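Local coordinates for ferrous iron transport protein B (Legionella pneumophila, PDB 3IBY), which probably transports ferrous iron across the bacterial inner membrane in a GTP-driven uptake system, this chain being its cytosolic part, with the GTPase and GDI domains, at residues A[132-135]-A[136-140]; A[76-79]-A[80-84]; A[184-187]-A[188-191]. All blocks are in the same frame, centred on the assembly; numbering follows the deposited sequence.

Interaction 1: A[132-135]-A[136-140]; sequences TEKL and ESLLG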
ATOM      1  N   THR A 132     -17.618   3.241   6.552  1.00 14.67           N
ATOM      2  CA  THR A 132     -16.919   3.292   5.273  1.00 15.03           C
ATOM      3  C   THR A 132     -16.756   4.699   4.706  1.00 15.79           C
ATOM      4  O   THR A 132     -15.721   5.034   4.105  1.00 16.34           O
ATOM      5  CB  THR A 132     -17.674   2.406   4.275  1.00 15.02           C
ATOM      6  OG1 THR A 132     -17.201   1.062   4.455  1.00 15.63           O
ATOM      7  CG2 THR A 132     -17.517   2.895   2.784  1.00 14.28           C
ATOM      8  N   GLU A 133     -17.803   5.500   4.879  1.00 16.31           N
ATOM      9  CA  GLU A 133     -17.828   6.874   4.410  1.00 16.57           C
ATOM     10  C   GLU A 133     -16.811   7.684   5.193  1.00 15.96           C
ATOM     11  O   GLU A 133     -16.185   8.574   4.622  1.00 16.53           O
ATOM     12  CB  GLU A 133     -19.236   7.486   4.526  1.00 16.62           C
ATOM     13  CG  GLU A 133     -20.372   6.552   3.961  1.00 18.95           C
ATOM     14  CD  GLU A 133     -21.592   7.285   3.371  1.00 20.55           C
ATOM     15  OE1 GLU A 133     -21.933   6.968   2.199  1.00 20.48           O
ATOM     16  OE2 GLU A 133     -22.195   8.162   4.067  1.00 20.83           O
ATOM     17  N   LYS A 134     -16.615   7.358   6.474  1.00 14.83           N
ATOM     18  CA  LYS A 134     -15.671   8.116   7.301  1.00 14.07           C
ATOM     19  C   LYS A 134     -14.233   7.709   6.989  1.00 12.83           C
ATOM     20  O   LYS A 134     -13.366   8.552   6.875  1.00 12.63           O
ATOM     21  CB  LYS A 134     -16.013   7.981   8.792  1.00 14.05           C
ATOM     22  CG  LYS A 134     -15.237   8.895   9.758  1.00 13.79           C
ATOM     23  CD  LYS A 134     -15.691  10.365   9.808  1.00 12.88           C
ATOM     24  CE  LYS A 134     -14.601  11.269  10.468  1.00 11.23           C
ATOM     25  NZ  LYS A 134     -14.949  12.717  10.691  1.00  6.90           N
ATOM     26  N   LEU A 135     -13.994   6.419   6.836  1.00 12.54           N
ATOM     27  CA  LEU A 135     -12.670   5.897   6.454  1.00 11.95           C
ATOM     28  C   LEU A 135     -12.205   6.515   5.141  1.00 11.96           C
ATOM     29  O   LEU A 135     -11.102   7.038   5.035  1.00 11.42           O
ATOM     30  CB  LEU A 135     -12.738   4.389   6.330  1.00 11.57           C
ATOM     31  CG  LEU A 135     -11.435   3.677   5.963  1.00 11.41           C
ATOM     32  CD1 LEU A 135     -10.324   4.059   6.939  1.00 10.57           C
ATOM     33  CD2 LEU A 135     -11.649   2.166   5.915  1.00  7.65           C
ATOM     34  N   GLU A 136     -13.095   6.504   4.163  1.00 12.48           N
ATOM     35  CA  GLU A 136     -12.848   7.149   2.884  1.00 13.01           C
ATOM     36  C   GLU A 136     -12.587   8.651   3.043  1.00 12.92           C
ATOM     37  O   GLU A 136     -11.685   9.209   2.411  1.00 13.99           O
ATOM     38  CB  GLU A 136     -14.017   6.867   1.904  1.00 13.11           C
ATOM     39  CG  GLU A 136     -13.924   7.616   0.560  1.00 13.88           C
ATOM     40  CD  GLU A 136     -14.896   7.104  -0.538  1.00 14.90           C
ATOM     41  OE1 GLU A 136     -15.086   5.881  -0.746  1.00 10.89           O
ATOM     42  OE2 GLU A 136     -15.470   7.975  -1.223  1.00 17.50           O
ATOM     43  N   SER A 137     -13.360   9.318   3.881  1.00 13.06           N
ATOM     44  CA  SER A 137     -13.174  10.759   4.069  1.00 12.79           C
ATOM     45  C   SER A 137     -11.781  11.017   4.649  1.00 12.94           C
ATOM     46  O   SER A 137     -11.070  11.894   4.188  1.00 13.08           O
ATOM     47  CB  SER A 137     -14.251  11.333   4.983  1.00 12.64           C
ATOM     48  OG  SER A 137     -14.115  12.750   5.088  1.00 12.89           O
ATOM     49  N   LEU A 138     -11.393  10.239   5.654  1.00 13.28           N
ATOM     50  CA  LEU A 138     -10.074  10.363   6.278  1.00 12.93           C
ATOM     51  C   LEU A 138      -8.944   9.995   5.323  1.00 13.27           C
ATOM     52  O   LEU A 138      -8.015  10.774   5.171  1.00 13.58           O
ATOM     53  CB  LEU A 138      -9.966   9.487   7.531  1.00 12.32           C
ATOM     54  CG  LEU A 138     -10.764   9.949   8.730  1.00 11.86           C
ATOM     55  CD1 LEU A 138     -10.748   8.901   9.876  1.00 10.50           C
ATOM     56  CD2 LEU A 138     -10.203  11.304   9.187  1.00 10.65           C
ATOM     57  N   LEU A 139      -9.016   8.821   4.691  1.00 13.63           N
ATOM     58  CA  LEU A 139      -7.907   8.322   3.843  1.00 13.65           C
ATOM     59  C   LEU A 139      -7.765   9.047   2.487  1.00 14.24           C
ATOM     60  O   LEU A 139      -6.720   8.913   1.807  1.00 14.85           O
ATOM     61  CB  LEU A 139      -8.055   6.814   3.546  1.00 13.33           C
ATOM     62  CG  LEU A 139      -7.951   5.775   4.667  1.00 13.12           C
ATOM     63  CD1 LEU A 139      -7.958   4.362   4.092  1.00  9.28           C
ATOM     64  CD2 LEU A 139      -6.736   6.014   5.547  1.00 12.04           C
ATOM     65  N   GLY A 140      -8.808   9.760   2.056  1.00 14.04           N
ATOM     66  CA  GLY A 140      -8.764  10.457   0.769  1.00 13.76           C
ATOM     67  C   GLY A 140      -8.741   9.598  -0.491  1.00 13.43           C
ATOM     68  O   GLY A 140      -8.333  10.060  -1.525  1.00 13.59           O
TER

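Interaction 2: A[76-79]-A[80-84]; sequences AQSV and IDLEY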
ATOM      1  N   ALA A  76       8.246  -4.727  -2.191  1.00 11.13           N
ATOM      2  CA  ALA A  76       9.064  -3.570  -1.934  1.00 11.28           C
ATOM      3  C   ALA A  76       9.681  -3.002  -3.211  1.00 11.63           C
ATOM      4  O   ALA A  76       9.636  -1.787  -3.407  1.00 12.50           O
ATOM      5  CB  ALA A  76      10.142  -3.933  -0.949  1.00 11.66           C
ATOM      6  N   GLN A  77      10.231  -3.853  -4.081  1.00 11.20           N
ATOM      7  CA  GLN A  77      10.817  -3.345  -5.306  1.00 11.80           C
ATOM      8  C   GLN A  77       9.888  -3.223  -6.506  1.00 11.34           C
ATOM      9  O   GLN A  77      10.201  -2.465  -7.429  1.00 11.68           O
ATOM     10  CB  GLN A  77      12.123  -4.066  -5.689  1.00 12.40           C
ATOM     11  CG  GLN A  77      12.027  -5.511  -6.073  1.00 14.69           C
ATOM     12  CD  GLN A  77      13.237  -6.310  -5.551  1.00 18.27           C
ATOM     13  OE1 GLN A  77      13.079  -7.411  -5.012  1.00 21.45           O
ATOM     14  NE2 GLN A  77      14.439  -5.737  -5.673  1.00 17.91           N
ATOM     15  N   SER A  78       8.753  -3.912  -6.510  1.00 10.30           N
ATOM     16  CA  SER A  78       7.869  -3.855  -7.662  1.00  9.42           C
ATOM     17  C   SER A  78       7.143  -2.512  -7.730  1.00  9.33           C
ATOM     18  O   SER A  78       6.940  -1.990  -8.812  1.00  8.68           O
ATOM     19  CB  SER A  78       6.850  -4.995  -7.648  1.00  9.41           C
ATOM     20  OG  SER A  78       7.438  -6.295  -7.572  1.00  9.88           O
ATOM     21  N   VAL A  79       6.758  -1.954  -6.581  1.00  9.89           N
ATOM     22  CA  VAL A  79       6.096  -0.644  -6.540  1.00 10.27           C
ATOM     23  C   VAL A  79       7.023   0.483  -6.951  1.00 10.71           C
ATOM     24  O   VAL A  79       6.585   1.592  -7.094  1.00 11.47           O
ATOM     25  CB  VAL A  79       5.492  -0.297  -5.166  1.00 10.18           C
ATOM     26  CG1 VAL A  79       4.375  -1.269  -4.780  1.00 10.56           C
ATOM     27  CG2 VAL A  79       6.560  -0.262  -4.094  1.00 11.65           C
ATOM     28  N   ILE A  80       8.311   0.219  -7.127  1.00 11.55           N
ATOM     29  CA  ILE A  80       9.157   1.184  -7.783  1.00 11.85           C
ATOM     30  C   ILE A  80       9.550   0.686  -9.201  1.00 11.78           C
ATOM     31  O   ILE A  80       9.620   1.487 -10.129  1.00 11.83           O
ATOM     32  CB  ILE A  80      10.351   1.649  -6.847  1.00 12.22           C
ATOM     33  CG1 ILE A  80      11.590   0.744  -6.950  1.00 14.96           C
ATOM     34  CG2 ILE A  80       9.926   1.754  -5.380  1.00  9.50           C
ATOM     35  CD1 ILE A  80      12.775   1.358  -7.723  1.00 14.85           C
ATOM     36  N   ASP A  81       9.737  -0.627  -9.376  1.00 11.76           N
ATOM     37  CA  ASP A  81      10.296  -1.218 -10.641  1.00 11.81           C
ATOM     38  C   ASP A  81       9.310  -1.247 -11.786  1.00 10.98           C
ATOM     39  O   ASP A  81       9.675  -1.128 -12.930  1.00 10.00           O
ATOM     40  CB  ASP A  81      10.720  -2.694 -10.450  1.00 12.03           C
ATOM     41  CG  ASP A  81      12.067  -2.865  -9.749  1.00 14.01           C
ATOM     42  OD1 ASP A  81      12.795  -1.869  -9.467  1.00 16.03           O
ATOM     43  OD2 ASP A  81      12.379  -4.045  -9.451  1.00 15.69           O
ATOM     44  N   LEU A  82       8.056  -1.498 -11.460  1.00 10.93           N
ATOM     45  CA  LEU A  82       7.075  -1.772 -12.486  1.00 10.78           C
ATOM     46  C   LEU A  82       6.396  -0.494 -12.968  1.00 10.94           C
ATOM     47  O   LEU A  82       6.349   0.541 -12.312  1.00  9.38           O
ATOM     48  CB  LEU A  82       6.013  -2.783 -12.005  1.00 10.17           C
ATOM     49  CG  LEU A  82       6.403  -4.263 -11.716  1.00  9.98           C
ATOM     50  CD1 LEU A  82       5.227  -4.965 -11.055  1.00  5.04           C
ATOM     51  CD2 LEU A  82       6.960  -5.130 -12.946  1.00  4.84           C
ATOM     52  N   GLU A  83       5.866  -0.626 -14.161  1.00 11.72           N
ATOM     53  CA  GLU A  83       5.084   0.383 -14.770  1.00 12.43           C
ATOM     54  C   GLU A  83       3.663   0.055 -14.494  1.00 11.44           C
ATOM     55  O   GLU A  83       3.138  -0.831 -15.112  1.00 12.73           O
ATOM     56  CB  GLU A  83       5.311   0.276 -16.249  1.00 13.02           C
ATOM     57  CG  GLU A  83       6.637   0.750 -16.647  1.00 17.76           C
ATOM     58  CD  GLU A  83       6.693   2.255 -16.677  1.00 24.36           C
ATOM     59  OE1 GLU A  83       5.741   2.839 -17.255  1.00 28.38           O
ATOM     60  OE2 GLU A  83       7.673   2.850 -16.131  1.00 29.44           O
ATOM     61  N   TYR A  84       3.024   0.793 -13.615  1.00 11.24           N
ATOM     62  CA  TYR A  84       1.639   0.583 -13.273  1.00 10.32           C
ATOM     63  C   TYR A  84       0.889   1.908 -13.123  1.00 10.74           C
ATOM     64  O   TYR A  84       1.477   2.936 -12.777  1.00 11.38           O
ATOM     65  CB  TYR A  84       1.587  -0.218 -11.973  1.00 10.92           C
ATOM     66  CG  TYR A  84       2.263   0.409 -10.761  1.00 10.54           C
ATOM     67  CD1 TYR A  84       3.630   0.207 -10.496  1.00 11.11           C
ATOM     68  CD2 TYR A  84       1.539   1.175  -9.861  1.00 10.34           C
ATOM     69  CE1 TYR A  84       4.242   0.773  -9.377  1.00  9.13           C
ATOM     70  CE2 TYR A  84       2.145   1.733  -8.743  1.00  9.24           C
ATOM     71  CZ  TYR A  84       3.493   1.538  -8.517  1.00  9.21           C
ATOM     72  OH  TYR A  84       4.064   2.109  -7.404  1.00  9.15           O
TER

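Interaction 3: A[184-187]-A[188-191]; sequences NDLE and NQLI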
ATOM      1  N   ASN A 184      13.219  16.084   6.099  1.00  8.79           N
ATOM      2  CA  ASN A 184      13.199  17.142   5.085  1.00  8.50           C
ATOM      3  C   ASN A 184      14.589  17.376   4.453  1.00  8.66           C
ATOM      4  O   ASN A 184      14.680  17.724   3.265  1.00  8.49           O
ATOM      5  CB  ASN A 184      12.592  18.448   5.633  1.00  8.28           C
ATOM      6  CG  ASN A 184      11.161  18.276   6.143  1.00  7.33           C
ATOM      7  OD1 ASN A 184      10.391  17.444   5.672  1.00  6.86           O
ATOM      8  ND2 ASN A 184      10.812  19.066   7.124  1.00  6.20           N
ATOM      9  N   ASP A 185      15.665  17.187   5.233  1.00  8.76           N
ATOM     10  CA  ASP A 185      17.046  17.204   4.682  1.00  8.71           C
ATOM     11  C   ASP A 185      17.214  16.018   3.722  1.00  8.57           C
ATOM     12  O   ASP A 185      17.705  16.147   2.606  1.00  8.44           O
ATOM     13  CB  ASP A 185      18.131  17.146   5.784  1.00  8.51           C
ATOM     14  CG  ASP A 185      18.511  18.534   6.337  1.00  8.84           C
ATOM     15  OD1 ASP A 185      19.048  18.609   7.472  1.00  6.26           O
ATOM     16  OD2 ASP A 185      18.269  19.551   5.644  1.00  9.82           O
ATOM     17  N   LEU A 186      16.774  14.861   4.172  1.00  8.59           N
ATOM     18  CA  LEU A 186      16.882  13.661   3.393  1.00  8.65           C
ATOM     19  C   LEU A 186      16.136  13.827   2.064  1.00  9.00           C
ATOM     20  O   LEU A 186      16.733  13.614   1.011  1.00  9.01           O
ATOM     21  CB  LEU A 186      16.355  12.493   4.214  1.00  8.52           C
ATOM     22  CG  LEU A 186      16.842  11.119   3.827  1.00  8.54           C
ATOM     23  CD1 LEU A 186      18.348  11.056   3.920  1.00  8.99           C
ATOM     24  CD2 LEU A 186      16.188  10.097   4.731  1.00  7.89           C
ATOM     25  N   GLU A 187      14.873  14.262   2.111  1.00  9.08           N
ATOM     26  CA  GLU A 187      14.111  14.548   0.884  1.00  9.66           C
ATOM     27  C   GLU A 187      14.850  15.485  -0.065  1.00  9.70           C
ATOM     28  O   GLU A 187      14.873  15.263  -1.266  1.00 10.12           O
ATOM     29  CB  GLU A 187      12.707  15.118   1.178  1.00  9.76           C
ATOM     30  CG  GLU A 187      11.842  15.326  -0.098  1.00 10.60           C
ATOM     31  CD  GLU A 187      10.328  15.624   0.144  1.00 12.38           C
ATOM     32  OE1 GLU A 187       9.962  16.239   1.166  1.00 12.59           O
ATOM     33  OE2 GLU A 187       9.486  15.262  -0.723  1.00 13.46           O
ATOM     34  N   ASN A 188      15.460  16.528   0.462  1.00 10.07           N
ATOM     35  CA  ASN A 188      16.123  17.517  -0.394  1.00 10.50           C
ATOM     36  C   ASN A 188      17.456  17.030  -0.983  1.00 10.16           C
ATOM     37  O   ASN A 188      17.735  17.234  -2.159  1.00  9.97           O
ATOM     38  CB  ASN A 188      16.297  18.826   0.395  1.00 11.18           C
ATOM     39  CG  ASN A 188      14.947  19.521   0.681  1.00 12.77           C
ATOM     40  OD1 ASN A 188      14.678  19.971   1.813  1.00 12.86           O
ATOM     41  ND2 ASN A 188      14.096  19.605  -0.358  1.00 13.66           N
ATOM     42  N   GLN A 189      18.275  16.393  -0.155  1.00 10.13           N
ATOM     43  CA  GLN A 189      19.442  15.646  -0.620  1.00 10.19           C
ATOM     44  C   GLN A 189      19.056  14.854  -1.894  1.00  9.98           C
ATOM     45  O   GLN A 189      19.698  15.007  -2.949  1.00 10.37           O
ATOM     46  CB  GLN A 189      19.904  14.694   0.492  1.00 10.58           C
ATOM     47  CG  GLN A 189      21.408  14.331   0.573  1.00 11.72           C
ATOM     48  CD  GLN A 189      21.805  13.725   1.973  1.00 13.75           C
ATOM     49  OE1 GLN A 189      20.977  13.634   2.887  1.00 12.94           O
ATOM     50  NE2 GLN A 189      23.079  13.330   2.123  1.00 14.28           N
ATOM     51  N   LEU A 190      17.981  14.057  -1.799  1.00  8.83           N
ATOM     52  CA  LEU A 190      17.497  13.238  -2.918  1.00  8.11           C
ATOM     53  C   LEU A 190      17.102  14.052  -4.155  1.00  8.10           C
ATOM     54  O   LEU A 190      17.486  13.703  -5.265  1.00  7.30           O
ATOM     55  CB  LEU A 190      16.312  12.355  -2.491  1.00  7.76           C
ATOM     56  CG  LEU A 190      16.623  11.324  -1.408  1.00  6.87           C
ATOM     57  CD1 LEU A 190      15.474  10.427  -1.182  1.00  5.41           C
ATOM     58  CD2 LEU A 190      17.882  10.530  -1.759  1.00  7.06           C
ATOM     59  N   ILE A 191      16.335  15.127  -3.972  1.00  8.14           N
ATOM     60  CA  ILE A 191      15.939  15.969  -5.106  1.00  8.19           C
ATOM     61  C   ILE A 191      17.178  16.495  -5.840  1.00  8.47           C
ATOM     62  O   ILE A 191      17.257  16.400  -7.062  1.00  8.39           O
ATOM     63  CB  ILE A 191      15.009  17.125  -4.669  1.00  8.30           C
ATOM     64  CG1 ILE A 191      13.654  16.574  -4.205  1.00  8.31           C
ATOM     65  CG2 ILE A 191      14.764  18.080  -5.795  1.00  7.36           C
ATOM     66  CD1 ILE A 191      12.886  17.480  -3.274  1.00  7.98           C
TER

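Interaction 1: A[132-135]-A[136-140]
Leu135 and Leu139, one turn apart on the short helix 132-139 of the FeoB G domain, meet through their side chains on the buried face of that helix. From the backbone, the side chain of Leu135 leaves with CG anti to N (chi1 -179°), a torsion that lets its CD1 branch reach Leu139. CB still lies against the chain, close to the amide of Glu136. CG comes within 4.0 Å of Leu139 CD1, and the CD1 branch of Leu135 lies 3.7 Å from Leu139 CG. The two leucines cross at a slant, and Ile249 and Val253 of helix 234-253, together with Val143 of strand 143-145, also touch Leu135. Beneath them run regular i to i+4 bonds, with Leu139 N giving a 2.8 Å bond to Leu135 O. On another side, Glu136 stretches its extended chain away from the turn, and its OE1 is held by the backbone N of Val143, tying helix to strand. Leu138 lays CG 3.5 Å from Lys134 O while its side chain meets Leu252. The helix ends at Gly140, whose phi is positive (68°) and whose N donates to Glu136 O over 3.0 Å.

Interaction 2: A[76-79]-A[80-84]
Tyr84 turns the edge of its ring to the carbonyl of Val79, and its OH donates a 2.6 Å hydrogen bond to Val79 O. The hydroxyl lies in the carbonyl plane, on a lone pair, with a C=O...O angle of 124°. With CG set between backbone N and carbonyl carbon (chi1 59°), the ring is turned back toward the helix end, its hydroxyl edge leading, which brings OH to 3.6 Å from Val79 CB. The side chains of Val79 and Ile80 cross at about a right angle, and both touch Tyr202 of helix 197-209. This is the C-terminal end of helix 70-81, from which the G domain's chain turns into strand 86-92; Val79, Leu82 and Tyr84 all pack on strand 3-8, beside it in the central sheet. Leu82 brings CD1 to 3.8 Å from Ser78 CB, while Ser78 OG bonds back to Ile74 O. On the outer side, Gln77 and Asp81 run side by side in the same direction, their terminal planes 28° apart. The backbone O of Gln77 accepts twice: from Asp81 N at 2.7 Å, and from Ile80 N at 3.3 Å, which stands above the carbonyl plane. Beyond the turn, Lys111 makes a cation-pi contact with the Tyr84 ring and bonds to Tyr84 O through NZ.

Interaction 3: A[184-187]-A[188-191]
The tightest hydrogen bond between 184-187 and 188-191 runs from Gln189 N to Asp185 O, 2.8 Å long and close to straight at 169°. Three more backbone bonds of the same i to i+4 spacing flank it. Leu190 N reaches Leu186 O and Ile191 N reaches Glu187 O, each at 3.1 Å, whereas Asn188 N approaches Asn184 O from above the carbonyl plane, a more bent arrangement with an N-H...O angle of 148°. The side chain of Asn188 folds back over that same carbonyl, with its CG 3.2 Å from Asn184 O. Its CG stands beside its own backbone N (chi1 -68°), a torsion that turns the amide toward the preceding turn of helix. Glu187 and Ile191 touch through their aliphatic carbons. The glutamate chain is extended, and its CG comes within 4.0 Å of Ile191 CD1 as the two side chains pass at a slant; Tyr201 and Asn197 of helix 197-209 pack on Glu187 and Ile191 respectively. Leu190 sets CG 3.3 Å from Leu186 O and then continues into Ala200, Phe203 and Phe219. Leu186 meets Leu223 of helix 219-229, and Gln189 touches Leu223 and Lys226. Buried Leu186 and Leu190 on one face and exposed Asn188 on another make helix 177-193 amphipathic; it packs against helices 197-209 and 219-229, consistent with the helical GDI domain that accompanies the G domain.

All three interactions are local, each lies along or at the end of a single helix, and none touches another. Interactions 1 and 2 both belong to the G domain but lie on opposite sides of the chain's centre, their own centres about 26 Å apart. Each is near predicted GTP-binding residues: the side chain of Thr132 is about 5 Å from that of Met120, and that of Ser78 about 4 Å from that of Leu55. Interaction 3 is remote from those sites, about 30 Å from interaction 1 and 21 Å from interaction 2, centre to centre. Helix 197-209 packs on both helix 70-81 of interaction 2 and helix 177-193 of interaction 3.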